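Local coordinates for metal-dependent hydrolase (PDB 2F6K), which probably acts as a metal-dependent decarboxylase of the amidohydrolase family, binding manganese, with the activity of aminocarboxymuconate-semialdehyde decarboxylase, at residues Arg128-Tyr131 and Pro135-Glu138; Phe192-Pro197 and Tyr225-Tyr230. One frame throughout, in Å; residues are numbered along the deposited sequence.

Interaction 1 of 2, residues Arg128-Tyr131 and Pro135-Glu138; sequences RGLY and PVLE
Next to the apolar meeting of Leu-130 with Val-136 and Leu-137, the hydroxyl of Tyr-131 is gripped by two groups, the carboxylate oxygen OD1 of Asp-179 and the backbone N of Ala-159. Its side chain leaves the backbone away from Pro-135-Glu-138, while that of the preceding Leu-130 starts toward them, so neighbouring residues serve different surroundings. No hydrogen bond joins the two segments, and the contact rests on methyl groups. Leu-130 CD1 lies 3.7 Å from Val-136 CG1 and also 3.8 Å from Leu-137 CD1, which places this methyl against both residues at once. The second methyl, Leu-130 CD2, lies 3.9 Å from Leu-137 CD2, so the two leucines meet through both branches. With chi1 at -167°, Leu-130 CG stands opposite the backbone N, which puts the branched end among the methyls of Val-136 and Leu-137. The nearest CA atoms across the segments, those of Leu-130 and Val-136, are 8.3 Å apart. Leu-130 belongs to the small antiparallel hairpin 126-131 that follows barrel strand 120-124; positive phi angles of 45° at Arg-128 and 112° at Gly-129 approximate a type I' turn. The chain then passes through the 3-10 turn 135-136 into helix 138-145, led in by Leu-137 at the N-cap position. Pro-100 also touches Leu-130, Ile-99 touches Leu-137, and Tyr-101 of a second subunit packs on Val-136.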
ATOM      1  N   ARG A 128     -11.846  -4.255  -5.454  1.00 29.09           N
ATOM      2  CA  ARG A 128     -10.895  -4.609  -4.402  1.00 29.58           C
ATOM      3  C   ARG A 128      -9.523  -5.003  -4.941  1.00 29.36           C
ATOM      4  O   ARG A 128      -8.887  -5.909  -4.406  1.00 28.74           O
ATOM      5  CB  ARG A 128     -11.425  -5.754  -3.520  1.00 28.86           C
ATOM      6  CG  ARG A 128     -12.577  -5.368  -2.587  1.00 30.44           C
ATOM      7  CD  ARG A 128     -12.867  -6.483  -1.578  1.00 33.55           C
ATOM      8  NE  ARG A 128     -11.852  -6.572  -0.527  1.00 39.84           N
ATOM      9  CZ  ARG A 128     -11.829  -5.803   0.562  1.00 37.95           C
ATOM     10  NH1 ARG A 128     -12.765  -4.888   0.749  1.00 38.66           N
ATOM     11  NH2 ARG A 128     -10.872  -5.949   1.467  1.00 35.05           N
ATOM     12  N   GLY A 129      -9.068  -4.345  -6.003  1.00 28.50           N
ATOM     13  CA  GLY A 129      -7.750  -4.669  -6.519  1.00 29.48           C
ATOM     14  C   GLY A 129      -7.676  -5.345  -7.874  1.00 30.21           C
ATOM     15  O   GLY A 129      -6.612  -5.362  -8.497  1.00 31.16           O
ATOM     16  N   LEU A 130      -8.779  -5.935  -8.327  1.00 29.70           N
ATOM     17  CA  LEU A 130      -8.789  -6.566  -9.640  1.00 30.35           C
ATOM     18  C   LEU A 130      -9.274  -5.501 -10.624  1.00 28.97           C
ATOM     19  O   LEU A 130     -10.460  -5.174 -10.663  1.00 27.55           O
ATOM     20  CB  LEU A 130      -9.727  -7.779  -9.664  1.00 31.85           C
ATOM     21  CG  LEU A 130      -9.578  -8.687 -10.897  1.00 36.47           C
ATOM     22  CD1 LEU A 130     -10.386  -9.957 -10.712  1.00 36.62           C
ATOM     23  CD2 LEU A 130     -10.032  -7.953 -12.143  1.00 36.44           C
ATOM     24  N   TYR A 131      -8.348  -4.948 -11.403  1.00 26.95           N
ATOM     25  CA  TYR A 131      -8.688  -3.908 -12.365  1.00 26.44           C
ATOM     26  C   TYR A 131      -9.246  -4.489 -13.656  1.00 27.14           C
ATOM     27  O   TYR A 131      -8.785  -5.530 -14.136  1.00 24.15           O
ATOM     28  CB  TYR A 131      -7.460  -3.030 -12.667  1.00 27.43           C
ATOM     29  CG  TYR A 131      -7.185  -2.007 -11.587  1.00 28.68           C
ATOM     30  CD1 TYR A 131      -6.621  -2.383 -10.366  1.00 28.57           C
ATOM     31  CD2 TYR A 131      -7.606  -0.682 -11.737  1.00 30.09           C
ATOM     32  CE1 TYR A 131      -6.498  -1.472  -9.318  1.00 25.80           C
ATOM     33  CE2 TYR A 131      -7.491   0.238 -10.693  1.00 28.41           C
ATOM     34  CZ  TYR A 131      -6.943  -0.164  -9.486  1.00 29.14           C
ATOM     35  OH  TYR A 131      -6.907   0.712  -8.423  1.00 26.49           O
ATOM     36  N   PRO A 135      -6.504 -10.268 -17.250  1.00 31.98           N
ATOM     37  CA  PRO A 135      -6.782 -11.558 -17.889  1.00 31.98           C
ATOM     38  C   PRO A 135      -7.525 -12.556 -16.992  1.00 32.77           C
ATOM     39  O   PRO A 135      -7.911 -13.646 -17.431  1.00 34.31           O
ATOM     40  CB  PRO A 135      -5.392 -12.045 -18.313  1.00 29.24           C
ATOM     41  CG  PRO A 135      -4.459 -11.321 -17.386  1.00 31.52           C
ATOM     42  CD  PRO A 135      -5.067  -9.953 -17.308  1.00 31.36           C
ATOM     43  N   VAL A 136      -7.730 -12.173 -15.736  1.00 30.88           N
ATOM     44  CA  VAL A 136      -8.443 -13.017 -14.786  1.00 29.99           C
ATOM     45  C   VAL A 136      -9.896 -13.120 -15.231  1.00 30.87           C
ATOM     46  O   VAL A 136     -10.620 -14.038 -14.839  1.00 29.80           O
ATOM     47  CB  VAL A 136      -8.376 -12.412 -13.352  1.00 28.62           C
ATOM     48  CG1 VAL A 136      -9.408 -13.051 -12.444  1.00 28.52           C
ATOM     49  CG2 VAL A 136      -6.989 -12.633 -12.767  1.00 27.84           C
ATOM     50  N   LEU A 137     -10.311 -12.174 -16.068  1.00 32.57           N
ATOM     51  CA  LEU A 137     -11.684 -12.120 -16.556  1.00 33.48           C
ATOM     52  C   LEU A 137     -11.838 -12.351 -18.060  1.00 35.98           C
ATOM     53  O   LEU A 137     -12.844 -11.954 -18.643  1.00 36.28           O
ATOM     54  CB  LEU A 137     -12.293 -10.759 -16.190  1.00 30.13           C
ATOM     55  CG  LEU A 137     -12.991 -10.531 -14.839  1.00 29.93           C
ATOM     56  CD1 LEU A 137     -12.328 -11.302 -13.742  1.00 29.29           C
ATOM     57  CD2 LEU A 137     -12.981  -9.046 -14.513  1.00 29.19           C
ATOM     58  N   GLU A 138     -10.861 -12.991 -18.694  1.00 36.03           N
ATOM     59  CA  GLU A 138     -10.957 -13.229 -20.129  1.00 38.34           C
ATOM     60  C   GLU A 138     -12.277 -13.852 -20.560  1.00 36.93           C
ATOM     61  O   GLU A 138     -12.927 -13.365 -21.483  1.00 36.00           O
ATOM     62  CB  GLU A 138      -9.820 -14.120 -20.622  1.00 41.10           C
ATOM     63  CG  GLU A 138      -8.453 -13.471 -20.578  1.00 50.70           C
ATOM     64  CD  GLU A 138      -7.427 -14.237 -21.397  1.00 57.00           C
ATOM     65  OE1 GLU A 138      -7.484 -15.495 -21.405  1.00 55.73           O
ATOM     66  OE2 GLU A 138      -6.564 -13.576 -22.023  1.00 56.11           O
TER

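Interaction 2 of 2, residues Phe192-Pro197 and Tyr225-Tyr230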
ATOM      1  N   PHE A 192      -7.038  -5.152 -25.030  1.00 32.25           N
ATOM      2  CA  PHE A 192      -8.467  -5.360 -24.884  1.00 30.43           C
ATOM      3  C   PHE A 192      -9.284  -4.995 -26.127  1.00 32.81           C
ATOM      4  O   PHE A 192     -10.082  -5.801 -26.616  1.00 31.74           O
ATOM      5  CB  PHE A 192      -8.973  -4.579 -23.665  1.00 26.72           C
ATOM      6  CG  PHE A 192     -10.414  -4.841 -23.332  1.00 23.06           C
ATOM      7  CD1 PHE A 192     -11.432  -4.247 -24.064  1.00 26.07           C
ATOM      8  CD2 PHE A 192     -10.752  -5.702 -22.295  1.00 25.17           C
ATOM      9  CE1 PHE A 192     -12.776  -4.508 -23.771  1.00 27.27           C
ATOM     10  CE2 PHE A 192     -12.093  -5.972 -21.990  1.00 26.07           C
ATOM     11  CZ  PHE A 192     -13.104  -5.371 -22.732  1.00 25.78           C
ATOM     12  N   PHE A 193      -9.082  -3.788 -26.644  1.00 32.62           N
ATOM     13  CA  PHE A 193      -9.835  -3.318 -27.806  1.00 33.75           C
ATOM     14  C   PHE A 193      -9.499  -4.069 -29.098  1.00 35.76           C
ATOM     15  O   PHE A 193     -10.318  -4.164 -30.015  1.00 36.22           O
ATOM     16  CB  PHE A 193      -9.595  -1.820 -27.960  1.00 29.91           C
ATOM     17  CG  PHE A 193      -9.801  -1.055 -26.680  1.00 31.22           C
ATOM     18  CD1 PHE A 193     -11.085  -0.819 -26.190  1.00 27.21           C
ATOM     19  CD2 PHE A 193      -8.709  -0.626 -25.930  1.00 26.50           C
ATOM     20  CE1 PHE A 193     -11.280  -0.171 -24.972  1.00 28.26           C
ATOM     21  CE2 PHE A 193      -8.895   0.026 -24.707  1.00 30.38           C
ATOM     22  CZ  PHE A 193     -10.189   0.252 -24.227  1.00 25.43           C
ATOM     23  N   GLU A 194      -8.289  -4.608 -29.148  1.00 37.34           N
ATOM     24  CA  GLU A 194      -7.801  -5.366 -30.288  1.00 37.84           C
ATOM     25  C   GLU A 194      -8.423  -6.765 -30.245  1.00 37.92           C
ATOM     26  O   GLU A 194      -8.876  -7.283 -31.261  1.00 40.23           O
ATOM     27  CB  GLU A 194      -6.281  -5.443 -30.185  1.00 44.10           C
ATOM     28  CG  GLU A 194      -5.537  -6.062 -31.341  1.00 54.27           C
ATOM     29  CD  GLU A 194      -4.023  -5.928 -31.151  1.00 60.77           C
ATOM     30  OE1 GLU A 194      -3.523  -4.784 -31.103  1.00 66.64           O
ATOM     31  OE2 GLU A 194      -3.327  -6.958 -31.038  1.00 64.12           O
ATOM     32  N   LYS A 195      -8.470  -7.359 -29.055  1.00 35.79           N
ATOM     33  CA  LYS A 195      -9.023  -8.700 -28.885  1.00 35.62           C
ATOM     34  C   LYS A 195     -10.553  -8.752 -28.791  1.00 34.71           C
ATOM     35  O   LYS A 195     -11.170  -9.756 -29.164  1.00 33.80           O
ATOM     36  CB  LYS A 195      -8.414  -9.372 -27.645  1.00 36.18           C
ATOM     37  CG  LYS A 195      -6.910  -9.617 -27.727  1.00 35.49           C
ATOM     38  CD  LYS A 195      -6.467 -10.688 -26.732  1.00 39.76           C
ATOM     39  CE  LYS A 195      -6.753 -10.284 -25.299  1.00 41.45           C
ATOM     40  NZ  LYS A 195      -6.481 -11.384 -24.331  1.00 45.40           N
ATOM     41  N   TYR A 196     -11.165  -7.684 -28.290  1.00 32.03           N
ATOM     42  CA  TYR A 196     -12.621  -7.647 -28.167  1.00 34.12           C
ATOM     43  C   TYR A 196     -13.170  -6.386 -28.825  1.00 35.65           C
ATOM     44  O   TYR A 196     -13.815  -5.562 -28.173  1.00 38.00           O
ATOM     45  CB  TYR A 196     -13.024  -7.696 -26.692  1.00 31.19           C
ATOM     46  CG  TYR A 196     -12.292  -8.769 -25.923  1.00 31.98           C
ATOM     47  CD1 TYR A 196     -11.273  -8.441 -25.031  1.00 32.16           C
ATOM     48  CD2 TYR A 196     -12.566 -10.122 -26.139  1.00 30.79           C
ATOM     49  CE1 TYR A 196     -10.538  -9.434 -24.376  1.00 35.95           C
ATOM     50  CE2 TYR A 196     -11.839 -11.123 -25.492  1.00 30.91           C
ATOM     51  CZ  TYR A 196     -10.827 -10.774 -24.614  1.00 35.10           C
ATOM     52  OH  TYR A 196     -10.101 -11.763 -23.989  1.00 38.39           O
ATOM     53  N   PRO A 197     -12.943  -6.241 -30.143  1.00 35.34           N
ATOM     54  CA  PRO A 197     -13.376  -5.102 -30.959  1.00 34.50           C
ATOM     55  C   PRO A 197     -14.877  -4.859 -30.985  1.00 34.32           C
ATOM     56  O   PRO A 197     -15.324  -3.737 -31.212  1.00 38.01           O
ATOM     57  CB  PRO A 197     -12.839  -5.457 -32.340  1.00 32.78           C
ATOM     58  CG  PRO A 197     -13.030  -6.935 -32.371  1.00 34.66           C
ATOM     59  CD  PRO A 197     -12.487  -7.344 -31.014  1.00 34.72           C
ATOM     60  N   TYR A 225       3.088  -1.692 -26.511  1.00 38.48           N
ATOM     61  CA  TYR A 225       1.794  -2.368 -26.549  1.00 38.05           C
ATOM     62  C   TYR A 225       1.327  -2.634 -27.974  1.00 38.81           C
ATOM     63  O   TYR A 225       0.340  -3.333 -28.189  1.00 36.75           O
ATOM     64  CB  TYR A 225       0.727  -1.539 -25.831  1.00 36.99           C
ATOM     65  CG  TYR A 225       0.990  -1.293 -24.367  1.00 37.85           C
ATOM     66  CD1 TYR A 225       1.822  -2.140 -23.628  1.00 36.05           C
ATOM     67  CD2 TYR A 225       0.361  -0.242 -23.702  1.00 39.50           C
ATOM     68  CE1 TYR A 225       2.012  -1.945 -22.269  1.00 31.23           C
ATOM     69  CE2 TYR A 225       0.543  -0.039 -22.346  1.00 35.61           C
ATOM     70  CZ  TYR A 225       1.366  -0.893 -21.636  1.00 36.77           C
ATOM     71  OH  TYR A 225       1.530  -0.698 -20.288  1.00 31.11           O
ATOM     72  N   GLN A 226       2.039  -2.075 -28.944  1.00 40.27           N
ATOM     73  CA  GLN A 226       1.671  -2.242 -30.343  1.00 43.05           C
ATOM     74  C   GLN A 226       0.249  -1.728 -30.560  1.00 42.27           C
ATOM     75  O   GLN A 226      -0.519  -2.285 -31.351  1.00 41.43           O
ATOM     76  CB  GLN A 226       1.768  -3.714 -30.742  1.00 44.74           C
ATOM     77  CG  GLN A 226       3.186  -4.280 -30.673  1.00 56.14           C
ATOM     78  CD  GLN A 226       4.191  -3.559 -31.591  1.00 64.16           C
ATOM     79  OE1 GLN A 226       3.854  -2.604 -32.294  1.00 68.86           O
ATOM     80  NE2 GLN A 226       5.433  -4.025 -31.578  1.00 64.77           N
ATOM     81  N   VAL A 227      -0.089  -0.658 -29.844  1.00 40.19           N
ATOM     82  CA  VAL A 227      -1.414  -0.047 -29.929  1.00 39.21           C
ATOM     83  C   VAL A 227      -1.337   1.457 -30.241  1.00 37.63           C
ATOM     84  O   VAL A 227      -0.448   2.163 -29.760  1.00 37.22           O
ATOM     85  CB  VAL A 227      -2.194  -0.252 -28.601  1.00 38.86           C
ATOM     86  CG1 VAL A 227      -3.557   0.407 -28.666  1.00 35.03           C
ATOM     87  CG2 VAL A 227      -2.371  -1.731 -28.337  1.00 44.22           C
ATOM     88  N   ASP A 228      -2.261   1.937 -31.068  1.00 37.19           N
ATOM     89  CA  ASP A 228      -2.301   3.355 -31.413  1.00 34.98           C
ATOM     90  C   ASP A 228      -3.392   3.951 -30.525  1.00 33.44           C
ATOM     91  O   ASP A 228      -4.580   3.784 -30.793  1.00 33.78           O
ATOM     92  CB  ASP A 228      -2.658   3.535 -32.891  1.00 36.75           C
ATOM     93  CG  ASP A 228      -2.578   4.984 -33.340  1.00 41.62           C
ATOM     94  OD1 ASP A 228      -3.115   5.864 -32.626  1.00 36.99           O
ATOM     95  OD2 ASP A 228      -1.985   5.239 -34.414  1.00 46.51           O
ATOM     96  N   VAL A 229      -2.989   4.633 -29.461  1.00 31.96           N
ATOM     97  CA  VAL A 229      -3.945   5.198 -28.519  1.00 30.98           C
ATOM     98  C   VAL A 229      -4.989   6.096 -29.184  1.00 30.77           C
ATOM     99  O   VAL A 229      -6.159   6.111 -28.781  1.00 30.10           O
ATOM    100  CB  VAL A 229      -3.194   5.949 -27.366  1.00 31.46           C
ATOM    101  CG1 VAL A 229      -2.489   7.193 -27.896  1.00 30.12           C
ATOM    102  CG2 VAL A 229      -4.165   6.284 -26.246  1.00 25.63           C
ATOM    103  N   TYR A 230      -4.575   6.823 -30.217  1.00 31.36           N
ATOM    104  CA  TYR A 230      -5.484   7.713 -30.934  1.00 32.76           C
ATOM    105  C   TYR A 230      -6.575   6.954 -31.675  1.00 35.33           C
ATOM    106  O   TYR A 230      -7.688   7.461 -31.807  1.00 38.60           O
ATOM    107  CB  TYR A 230      -4.705   8.593 -31.904  1.00 26.71           C
ATOM    108  CG  TYR A 230      -3.645   9.387 -31.194  1.00 29.01           C
ATOM    109  CD1 TYR A 230      -3.990  10.360 -30.248  1.00 27.29           C
ATOM    110  CD2 TYR A 230      -2.290   9.154 -31.441  1.00 28.52           C
ATOM    111  CE1 TYR A 230      -3.009  11.084 -29.567  1.00 25.86           C
ATOM    112  CE2 TYR A 230      -1.305   9.867 -30.771  1.00 28.96           C
ATOM    113  CZ  TYR A 230      -1.668  10.833 -29.835  1.00 29.77           C
ATOM    114  OH  TYR A 230      -0.683  11.546 -29.179  1.00 31.47           O
TER
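Glu-194 makes both contacts of this sparse junction, through a single carboxylate oxygen. Its OE1 stands 3.9 Å from the carbonyl oxygen Gln-226 O, a separation too long for a bond and between two atoms that are both normally acceptors. The same OE1 approaches the methyl Val-227 CG2 at 4.3 Å, a loose apposition of a polar atom and an apolar one. The two segments bury only 64 Å² between them, and no hydrogen bond crosses. The side chain of Glu-194 starts out toward 225-230; with CG anti to the backbone N (chi1 -174°) and the next torsion extended, OE1 comes to lie near Gln-226 O.

One shell further out, each backbone is shaped by a helix end. On the first side, Tyr-196 N donates to Phe-192 O at 2.7 Å as the short helix 192-195 finishes. Tyr-196 CD1 then lies 3.8 Å above the Phe-192 ring plane, over its centre. Phe-192 CD1 in turn sits 4.0 Å above the plane of the Phe-193 ring, but nearer its rim. On the other side, Gln-226 leaves helix 210-225 with a positive phi of 58°, and the Val-227 backbone is hydrogen-bonded to Ala-221. The side chain of Asp-228 caps the next helix, its OD1 accepting from Asp-231 N.

In the barrel, helix 192-195 comes after helix 171-189 and leads into strand 200-203. The linker between helices 210-225 and 229-235 comes before strand 237-239, so the contact joins the approaches to two adjacent parallel strands.

Interaction 1 closes before interaction 2 opens along the chain, and their centres lie about 18 Å apart in the same amidohydrolase barrel. Interaction 1 belongs to the connection from strand 120-124 to helix 138-145, whereas interaction 2 lies in the helical connections before strands 200-203 and 237-239. They meet directly where helix 138-145 begins: Glu-138 OE2 forms a salt bridge with Lys-195 NZ at 3.2 Å. Close by, Glu-138 O packs near Tyr-196 OH at 4.1 Å. The salt bridge therefore ties the start of helix 138-145 to the short helix 192-195, and none of the four segments includes a strand of the eight-stranded parallel sheet. Segments of both interactions also touch the third subunit of the four-chain assembly.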